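Local coordinates for protein predicted phosphatase, HAD family (Clostridium acetobutylicum, PDB 3MC1) that probably hydrolyses phosphate esters as a phosphatase of the haloacid dehalogenase superfamily, although its physiological substrate is not established, at residues L15-E20 with E84-D89; V106-K111 with D146-A151; G184-F189 with N201-S206. One frame throughout, in Å; residues are numbered along the deposited sequence.

Interaction 1: L15-E20 with E84-D89; sequences LTDSAE and ENKVYD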
loop_
_atom_site.group_PDB
_atom_site.type_symbol
_atom_site.label_atom_id
_atom_site.label_comp_id
_atom_site.label_asym_id
_atom_site.label_seq_id
_atom_site.Cartn_x
_atom_site.Cartn_y
_atom_site.Cartn_z
ATOM N N LEU A 15 5.933 0.212 -3.545
ATOM C CA LEU A 15 7.104 -0.648 -3.614
ATOM C C LEU A 15 6.985 -1.627 -4.778
ATOM O O LEU A 15 7.969 -1.923 -5.464
ATOM C CB LEU A 15 7.277 -1.415 -2.301
ATOM C CG LEU A 15 7.569 -0.591 -1.043
ATOM C CD1 LEU A 15 7.608 -1.503 0.175
ATOM C CD2 LEU A 15 8.900 0.148 -1.212
ATOM N N THR A 16 5.770 -2.107 -5.021
ATOM C CA THR A 16 5.543 -3.079 -6.089
ATOM C C THR A 16 4.428 -2.684 -7.058
ATOM O O THR A 16 3.425 -2.102 -6.660
ATOM C CB THR A 16 5.162 -4.463 -5.489
ATOM O OG1 THR A 16 3.992 -4.317 -4.671
ATOM C CG2 THR A 16 6.281 -4.994 -4.623
ATOM N N ASP A 17 4.634 -2.996 -8.335
ATOM C CA ASP A 17 3.643 -2.755 -9.385
ATOM C C ASP A 17 2.863 -4.067 -9.381
ATOM O O ASP A 17 3.204 -5.007 -10.106
ATOM C CB ASP A 17 4.330 -2.564 -10.739
ATOM C CG ASP A 17 3.350 -2.259 -11.855
ATOM O OD1 ASP A 17 2.119 -2.281 -11.609
ATOM O OD2 ASP A 17 3.817 -1.997 -12.983
ATOM N N SER A 18 1.830 -4.129 -8.551
ATOM C CA SER A 18 1.034 -5.344 -8.392
ATOM C C SER A 18 -0.308 -5.402 -9.106
ATOM O O SER A 18 -1.096 -6.318 -8.870
ATOM C CB SER A 18 0.804 -5.578 -6.901
ATOM O OG SER A 18 0.553 -4.346 -6.238
ATOM N N ALA A 19 -0.564 -4.433 -9.976
ATOM C CA ALA A 19 -1.831 -4.350 -10.690
ATOM C C ALA A 19 -2.307 -5.632 -11.379
ATOM O O ALA A 19 -3.478 -5.995 -11.264
ATOM C CB ALA A 19 -1.766 -3.218 -11.699
ATOM N N GLU A 20 -1.416 -6.313 -12.094
ATOM C CA GLU A 20 -1.811 -7.526 -12.804
ATOM C C GLU A 20 -2.484 -8.553 -11.901
ATOM O O GLU A 20 -3.616 -8.965 -12.159
ATOM C CB GLU A 20 -0.611 -8.182 -13.497
ATOM C CG GLU A 20 -0.893 -9.632 -13.900
ATOM C CD GLU A 20 0.229 -10.274 -14.681
ATOM O OE1 GLU A 20 1.407 -9.971 -14.395
ATOM O OE2 GLU A 20 -0.076 -11.097 -15.573
ATOM N N GLU A 84 1.906 -12.398 -9.653
ATOM C CA GLU A 84 1.765 -11.617 -10.885
ATOM C C GLU A 84 1.989 -10.210 -10.354
ATOM O O GLU A 84 1.082 -9.380 -10.256
ATOM C CB GLU A 84 0.360 -11.822 -11.455
ATOM C CG GLU A 84 0.069 -13.308 -11.693
ATOM C CD GLU A 84 -1.267 -13.572 -12.367
ATOM O OE1 GLU A 84 -2.309 -13.160 -11.817
ATOM O OE2 GLU A 84 -1.272 -14.202 -13.446
ATOM N N ASN A 85 3.251 -9.982 -10.023
ATOM C CA ASN A 85 3.715 -8.779 -9.360
ATOM C C ASN A 85 5.120 -8.435 -9.863
ATOM O O ASN A 85 5.785 -9.262 -10.492
ATOM C CB ASN A 85 3.791 -9.126 -7.881
ATOM C CG ASN A 85 3.506 -7.972 -6.978
ATOM O OD1 ASN A 85 3.727 -6.819 -7.323
ATOM N ND2 ASN A 85 3.023 -8.289 -5.778
ATOM N N LYS A 86 5.570 -7.220 -9.560
ATOM C CA LYS A 86 6.901 -6.752 -9.950
ATOM C C LYS A 86 7.306 -5.651 -8.988
ATOM O O LYS A 86 6.456 -4.932 -8.477
ATOM C CB LYS A 86 6.890 -6.162 -11.368
ATOM C CG LYS A 86 6.596 -7.145 -12.486
ATOM C CD LYS A 86 6.451 -6.440 -13.844
ATOM C CE LYS A 86 5.281 -5.457 -13.850
ATOM N NZ LYS A 86 5.004 -4.906 -15.211
ATOM N N VAL A 87 8.603 -5.522 -8.735
ATOM C CA VAL A 87 9.104 -4.460 -7.865
ATOM C C VAL A 87 9.403 -3.283 -8.790
ATOM O O VAL A 87 9.952 -3.482 -9.874
ATOM C CB VAL A 87 10.401 -4.890 -7.145
ATOM C CG1 VAL A 87 10.997 -3.715 -6.386
ATOM C CG2 VAL A 87 10.099 -6.026 -6.185
ATOM N N TYR A 88 9.024 -2.067 -8.393
ATOM C CA TYR A 88 9.283 -0.903 -9.234
ATOM C C TYR A 88 10.787 -0.711 -9.373
ATOM O O TYR A 88 11.532 -0.928 -8.414
ATOM C CB TYR A 88 8.668 0.369 -8.629
ATOM C CG TYR A 88 7.166 0.499 -8.782
ATOM C CD1 TYR A 88 6.587 0.789 -10.019
ATOM C CD2 TYR A 88 6.322 0.339 -7.683
ATOM C CE1 TYR A 88 5.201 0.917 -10.153
ATOM C CE2 TYR A 88 4.945 0.466 -7.806
ATOM C CZ TYR A 88 4.388 0.750 -9.038
ATOM O OH TYR A 88 3.016 0.834 -9.148
ATOM N N ASP A 89 11.231 -0.318 -10.566
ATOM C CA ASP A 89 12.654 -0.091 -10.795
ATOM C C ASP A 89 13.178 0.961 -9.812
ATOM O O ASP A 89 12.508 1.962 -9.528
ATOM C CB ASP A 89 12.913 0.401 -12.225
ATOM C CG ASP A 89 12.563 -0.634 -13.275
ATOM O OD1 ASP A 89 12.896 -1.825 -13.076
ATOM O OD2 ASP A 89 11.967 -0.255 -14.308
HETATM O O HOH W 1 2.468 -6.462 -3.501
#

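Interaction 2: V106-K111 with D146-A151; sequences VVATSK and DVIRYA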
loop_
_atom_site.group_PDB
_atom_site.type_symbol
_atom_site.label_atom_id
_atom_site.label_comp_id
_atom_site.label_asym_id
_atom_site.label_seq_id
_atom_site.Cartn_x
_atom_site.Cartn_y
_atom_site.Cartn_z
ATOM N N VAL A 106 9.778 0.796 7.538
ATOM C CA VAL A 106 8.605 0.031 7.956
ATOM C C VAL A 106 7.550 -0.011 6.852
ATOM O O VAL A 106 7.378 0.952 6.114
ATOM C CB VAL A 106 7.945 0.680 9.222
ATOM C CG1 VAL A 106 6.723 -0.126 9.669
ATOM C CG2 VAL A 106 8.962 0.759 10.372
ATOM N N VAL A 107 6.858 -1.139 6.719
ATOM C CA VAL A 107 5.789 -1.213 5.734
ATOM C C VAL A 107 4.493 -1.067 6.529
ATOM O O VAL A 107 4.281 -1.758 7.524
ATOM C CB VAL A 107 5.749 -2.565 4.973
ATOM C CG1 VAL A 107 4.458 -2.645 4.141
ATOM C CG2 VAL A 107 6.957 -2.691 4.056
ATOM N N ALA A 108 3.645 -0.146 6.095
ATOM C CA ALA A 108 2.357 0.092 6.733
ATOM C C ALA A 108 1.371 0.012 5.575
ATOM O O ALA A 108 1.290 0.930 4.758
ATOM C CB ALA A 108 2.330 1.474 7.373
ATOM N N THR A 109 0.622 -1.085 5.506
ATOM C CA THR A 109 -0.297 -1.294 4.395
ATOM C C THR A 109 -1.663 -1.865 4.773
ATOM O O THR A 109 -1.806 -2.527 5.801
ATOM C CB THR A 109 0.367 -2.243 3.360
ATOM O OG1 THR A 109 -0.531 -2.492 2.275
ATOM C CG2 THR A 109 0.742 -3.576 4.013
ATOM N N SER A 110 -2.668 -1.593 3.941
ATOM C CA SER A 110 -4.005 -2.139 4.171
ATOM C C SER A 110 -4.010 -3.582 3.650
ATOM O O SER A 110 -4.946 -4.345 3.900
ATOM C CB SER A 110 -5.085 -1.324 3.434
ATOM O OG SER A 110 -5.344 -0.084 4.073
ATOM N N LYS A 111 -2.973 -3.961 2.910
ATOM C CA LYS A 111 -2.916 -5.325 2.409
ATOM C C LYS A 111 -2.705 -6.260 3.605
ATOM O O LYS A 111 -2.016 -5.905 4.557
ATOM C CB LYS A 111 -1.764 -5.470 1.414
ATOM C CG LYS A 111 -1.696 -6.835 0.748
ATOM C CD LYS A 111 -0.481 -6.940 -0.137
ATOM C CE LYS A 111 -0.817 -7.639 -1.446
ATOM N NZ LYS A 111 -1.823 -6.856 -2.217
ATOM N N ASP A 146 -5.585 3.131 10.739
ATOM C CA ASP A 146 -5.440 2.146 11.808
ATOM C C ASP A 146 -4.163 1.316 11.741
ATOM O O ASP A 146 -3.603 0.962 12.775
ATOM C CB ASP A 146 -6.661 1.216 11.849
ATOM C CG ASP A 146 -7.974 1.960 12.127
ATOM O OD1 ASP A 146 -7.928 3.127 12.587
ATOM O OD2 ASP A 146 -9.058 1.366 11.898
ATOM N N VAL A 147 -3.691 0.999 10.539
ATOM C CA VAL A 147 -2.476 0.202 10.424
ATOM C C VAL A 147 -1.244 1.050 10.743
ATOM O O VAL A 147 -0.299 0.579 11.381
ATOM C CB VAL A 147 -2.351 -0.426 9.012
ATOM C CG1 VAL A 147 -1.012 -1.128 8.857
ATOM C CG2 VAL A 147 -3.480 -1.428 8.806
ATOM N N ILE A 148 -1.257 2.306 10.307
ATOM C CA ILE A 148 -0.135 3.188 10.594
ATOM C C ILE A 148 -0.061 3.391 12.119
ATOM O O ILE A 148 1.013 3.319 12.713
ATOM C CB ILE A 148 -0.306 4.557 9.888
ATOM C CG1 ILE A 148 -0.079 4.392 8.377
ATOM C CG2 ILE A 148 0.672 5.572 10.479
ATOM C CD1 ILE A 148 -0.422 5.635 7.528
ATOM N N ARG A 149 -1.215 3.623 12.743
ATOM C CA ARG A 149 -1.275 3.843 14.186
ATOM C C ARG A 149 -0.758 2.634 14.959
ATOM O O ARG A 149 -0.049 2.787 15.949
ATOM C CB ARG A 149 -2.716 4.153 14.621
ATOM C CG ARG A 149 -2.826 4.676 16.052
ATOM C CD ARG A 149 -4.254 5.065 16.414
ATOM N NE ARG A 149 -4.851 5.993 15.456
ATOM C CZ ARG A 149 -4.428 7.235 15.245
ATOM N NH1 ARG A 149 -3.394 7.708 15.928
ATOM N NH2 ARG A 149 -5.046 8.010 14.359
ATOM N N TYR A 150 -1.120 1.434 14.510
ATOM C CA TYR A 150 -0.680 0.212 15.171
ATOM C C TYR A 150 0.810 -0.006 14.941
ATOM O O TYR A 150 1.518 -0.448 15.834
ATOM C CB TYR A 150 -1.465 -1.002 14.653
ATOM C CG TYR A 150 -1.165 -2.292 15.397
ATOM C CD1 TYR A 150 -1.457 -2.428 16.757
ATOM C CD2 TYR A 150 -0.572 -3.367 14.747
ATOM C CE1 TYR A 150 -1.159 -3.614 17.448
ATOM C CE2 TYR A 150 -0.269 -4.547 15.423
ATOM C CZ TYR A 150 -0.562 -4.669 16.770
ATOM O OH TYR A 150 -0.249 -5.846 17.424
ATOM N N ALA A 151 1.285 0.302 13.740
ATOM C CA ALA A 151 2.701 0.139 13.431
ATOM C C ALA A 151 3.518 1.071 14.330
ATOM O O ALA A 151 4.534 0.669 14.906
ATOM C CB ALA A 151 2.959 0.464 11.962
#

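Interaction 3: G184-F189 with N201-S206; sequences GVTYGF and NYIVNS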
loop_
_atom_site.group_PDB
_atom_site.type_symbol
_atom_site.label_atom_id
_atom_site.label_comp_id
_atom_site.label_asym_id
_atom_site.label_seq_id
_atom_site.Cartn_x
_atom_site.Cartn_y
_atom_site.Cartn_z
ATOM N N GLY A 184 3.666 11.777 -1.424
ATOM C CA GLY A 184 2.868 10.996 -2.342
ATOM C C GLY A 184 3.681 10.765 -3.601
ATOM O O GLY A 184 4.428 11.651 -4.026
ATOM N N VAL A 185 3.572 9.575 -4.185
ATOM C CA VAL A 185 4.301 9.283 -5.417
ATOM C C VAL A 185 3.275 9.102 -6.526
ATOM O O VAL A 185 2.205 8.540 -6.295
ATOM C CB VAL A 185 5.172 8.010 -5.276
ATOM C CG1 VAL A 185 6.081 8.153 -4.048
ATOM C CG2 VAL A 185 4.293 6.773 -5.166
ATOM N N THR A 186 3.598 9.584 -7.724
ATOM C CA THR A 186 2.680 9.485 -8.854
ATOM C C THR A 186 2.992 8.363 -9.835
ATOM O O THR A 186 2.292 8.215 -10.833
ATOM C CB THR A 186 2.611 10.815 -9.651
ATOM O OG1 THR A 186 3.930 11.196 -10.058
ATOM C CG2 THR A 186 1.994 11.933 -8.794
ATOM N N TYR A 187 4.035 7.578 -9.570
ATOM C CA TYR A 187 4.368 6.473 -10.462
ATOM C C TYR A 187 3.507 5.262 -10.123
ATOM O O TYR A 187 3.613 4.211 -10.752
ATOM C CB TYR A 187 5.869 6.127 -10.370
ATOM C CG TYR A 187 6.361 5.700 -9.002
ATOM C CD1 TYR A 187 6.104 4.415 -8.504
ATOM C CD2 TYR A 187 7.085 6.584 -8.198
ATOM C CE1 TYR A 187 6.563 4.029 -7.237
ATOM C CE2 TYR A 187 7.543 6.210 -6.938
ATOM C CZ TYR A 187 7.282 4.939 -6.460
ATOM O OH TYR A 187 7.714 4.607 -5.198
ATOM N N GLY A 188 2.636 5.422 -9.132
ATOM C CA GLY A 188 1.777 4.326 -8.722
ATOM C C GLY A 188 0.381 4.390 -9.309
ATOM O O GLY A 188 0.208 4.652 -10.492
ATOM N N PHE A 189 -0.625 4.180 -8.475
ATOM C CA PHE A 189 -1.994 4.190 -8.962
ATOM C C PHE A 189 -2.804 5.417 -8.564
ATOM O O PHE A 189 -4.027 5.431 -8.673
ATOM C CB PHE A 189 -2.664 2.892 -8.524
ATOM C CG PHE A 189 -1.940 1.673 -9.013
ATOM C CD1 PHE A 189 -2.161 1.187 -10.299
ATOM C CD2 PHE A 189 -0.953 1.076 -8.233
ATOM C CE1 PHE A 189 -1.402 0.127 -10.802
ATOM C CE2 PHE A 189 -0.189 0.018 -8.724
ATOM C CZ PHE A 189 -0.412 -0.455 -10.010
ATOM N N ASN A 201 1.675 16.166 1.705
ATOM C CA ASN A 201 2.641 17.164 2.137
ATOM C C ASN A 201 3.810 17.302 1.154
ATOM O O ASN A 201 4.493 18.327 1.118
ATOM C CB ASN A 201 3.123 16.812 3.555
ATOM C CG ASN A 201 1.999 16.857 4.588
ATOM O OD1 ASN A 201 1.533 17.936 4.963
ATOM N ND2 ASN A 201 1.558 15.688 5.047
ATOM N N TYR A 202 4.032 16.271 0.347
ATOM C CA TYR A 202 5.108 16.273 -0.645
ATOM C C TYR A 202 4.662 15.353 -1.782
ATOM O O TYR A 202 3.989 14.356 -1.526
ATOM C CB TYR A 202 6.395 15.732 -0.029
ATOM C CG TYR A 202 6.695 16.282 1.342
ATOM C CD1 TYR A 202 7.623 17.302 1.516
ATOM C CD2 TYR A 202 6.010 15.822 2.469
ATOM C CE1 TYR A 202 7.851 17.849 2.773
ATOM C CE2 TYR A 202 6.239 16.374 3.729
ATOM C CZ TYR A 202 7.158 17.391 3.868
ATOM O OH TYR A 202 7.369 17.985 5.094
ATOM N N ILE A 203 5.024 15.681 -3.024
ATOM C CA ILE A 203 4.637 14.863 -4.180
ATOM C C ILE A 203 5.774 14.682 -5.185
ATOM O O ILE A 203 6.342 15.661 -5.676
ATOM C CB ILE A 203 3.427 15.480 -4.916
ATOM C CG1 ILE A 203 2.260 15.669 -3.939
ATOM C CG2 ILE A 203 2.988 14.568 -6.046
ATOM C CD1 ILE A 203 1.034 16.317 -4.551
ATOM N N VAL A 204 6.100 13.425 -5.491
ATOM C CA VAL A 204 7.173 13.110 -6.432
ATOM C C VAL A 204 6.697 12.190 -7.555
ATOM O O VAL A 204 5.745 11.423 -7.384
ATOM C CB VAL A 204 8.380 12.451 -5.720
ATOM C CG1 VAL A 204 8.859 13.352 -4.584
ATOM C CG2 VAL A 204 8.009 11.067 -5.211
ATOM N N ASN A 205 7.368 12.257 -8.699
ATOM C CA ASN A 205 6.970 11.447 -9.849
ATOM C C ASN A 205 7.865 10.247 -10.165
ATOM O O ASN A 205 7.607 9.518 -11.124
ATOM C CB ASN A 205 6.864 12.343 -11.080
ATOM C CG ASN A 205 8.129 13.129 -11.325
ATOM O OD1 ASN A 205 9.188 12.558 -11.597
ATOM N ND2 ASN A 205 8.034 14.452 -11.218
ATOM N N SER A 206 8.908 10.034 -9.372
ATOM C CA SER A 206 9.806 8.906 -9.604
ATOM C C SER A 206 10.459 8.464 -8.303
ATOM O O SER A 206 10.456 9.201 -7.317
ATOM C CB SER A 206 10.909 9.286 -10.591
ATOM O OG SER A 206 11.828 10.171 -9.973
#

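Interaction 1: L15-E20 with E84-D89
Thr16 and Val87 form a single beta bridge, with CA atoms 4.2 Å apart, probably where the chain leaves the alpha/beta core for the helical part and returns. The 63 residues between the segments include 39 in helices and none in strands, consistent with the helical C1 cap of haloacid dehalogenase relatives; residues 15-20 and 84-89 would then be the paired linkers of its hinge. They run at 144° to one another.

The packed part lies around Asp17 and Tyr88. Tyr88 N donates to Leu15 O (3.1 Å) and Asp17 N to Lys86 O (2.7 Å); a return bond from Lys86 N to Asp17 O is weak. With CG anti to the backbone N (chi1 -178°), the Asp17 side chain crosses the Tyr88 side chain at about a right angle. Its CB sits over one ring face, a CH-pi contact 4.0 Å from the centroid, while the carboxylate plane lies nearly parallel to the ring, 3° off. Asn85 OD1 presses on Ser18 CB (3.2 Å) and also accepts from Lys86 N. Ser18 OG turns to Asp12, a ligand of the sodium ion.

Toward solvent the grip slackens. Asp17 and Lys86 lie side by side, yet their salt bridge is long. Glu20 and Glu84 stack their carboxylates, bringing like charges OE2 to OE2, which Lys24 probably offsets through its salt bridge to Glu20; the Tyr76 hydroxyl hydrogen-bonds Glu84 OE1. On the buried flank, by contrast, one water accepts from Asn85 ND2 at 3.0 Å and hydrogen-bonds Thr16 OG1 at 2.9 Å.

Interaction 2: V106-K111 with D146-A151
Strand 106-109, through Val106, Ala108 and Thr109, lies against helix 146-151 with short-segment axes 7.4 Å apart and N-to-C directions 148° from each other, so the helix runs back roughly against the strand. The closest CA atoms are those of Ala108 and Ile148, 5.5 Å apart. This is the layering of a Rossmann-like alpha/beta core: helix 144-155 leads from edge strand 131-135 to strand 162-166 and on the way crosses strand 104-109, an interior strand next to that edge, bonded by its backbone to strands 6-9 and 131-135.

Ala108 points at the helix, and its CB meets Ile148 CG1 at 3.9 Å. Because that CG1 stands opposite the Ile148 carbonyl carbon (chi1 -72°), the branch reaches from the flank of the helix down to the methyl; Leu8 of the neighbouring strand touches both residues. Val147 comes down near the C-terminal end of the strand. Its CG1 lies 3.5 Å and its CG2 3.6 Å from Thr109 O, so both methyls lean on one carbonyl oxygen. One helical turn further on, Ala151 CB approaches Val106 CG1 at 4.4 Å, a looser touch.

Thr109 turns its own side chain away from the helix. Its OG1 accepts from Lys111 N at 2.9 Å, with an N-H...O angle of 165°, closing an ST turn, and hydrogen-bonds Asp10 of the sodium site; Lys111 in turn forms a salt bridge with Asp12. The position fits the Ser/Thr of motif II in this superfamily. Every touching residue is buried. The helix contributes only aliphatic groups, which meet the strand's methyls and one backbone carbonyl without any hydrogen bond between the segments: hydrophobic packing backs one side of the strand, while the polar chemistry gathers at its tip and faces the site.

Interaction 3: G184-F189 with N201-S206
Three backbone hydrogen bonds join the segments, the shortest from Gly184 N to Tyr202 O (2.6 Å), nearly straight at 169°. Gly184 O receives Val204 N at 2.8 Å, and Thr186 N closes the ladder on Val204 O at 2.8 Å. Gly184 thus grips Tyr202 and Val204 around Ile203, and Val204 grips Gly184 and Thr186 around Val185, the pattern of parallel strands; the end-to-end directions differ by only 16°. Two CA-H...O contacts, from Ile203 to Gly184 O and from Val185 to Val204 O, lie beside these bonds.

Outward from the backbone, Val185 CG1 meets Val204 CG2 at 3.7 Å on one face of the sheet. Ile203, on the other face, brings CG2 to 3.9 Å from Thr186 CG2, beside Tyr192 and Leu195 of helix 192-198. Thr186 OG1, set between its own N and carbonyl carbon (chi1 55°), lies 3.1 Å from Asn205 CA. Beyond the strand ends, Tyr187 brings CD2 to within 3.8 Å of Ser206 CA, with Asn205 O at the ring edge and Val185 CG2 over a face; its hydroxyl hydrogen-bonds Thr14 O. Ser206 OG caps helix 207-215 at Glu209 N. Strands 182-185 and 202-204, joined through helix 192-198, form a beta-alpha-beta crossover that completes one edge of the Rossmann-like sheet.

How the interactions relate
Interactions 2 and 3 reach the same parallel sheet, though their nearest atoms are about 10 Å apart: interaction 2 is buried, with only aliphatic groups coming from the helix, whereas interaction 3 adds an edge strand by backbone bonds and is only partly buried. Interaction 1 lies outside the sheet, at the probable hinge toward the helical part, and mixes backbone bonds with charges near solvent. It touches both others. Leu15 CD1 packs on Val107 CG2 at 4.1 Å, while Tyr88 meets Tyr187 edge-to-face, and Phe189 lies against Asp17, Ala19 and Tyr88. Through Phe189 and Tyr187 the loop after strand 182-185 thus packs against interaction 1, close to the sodium site.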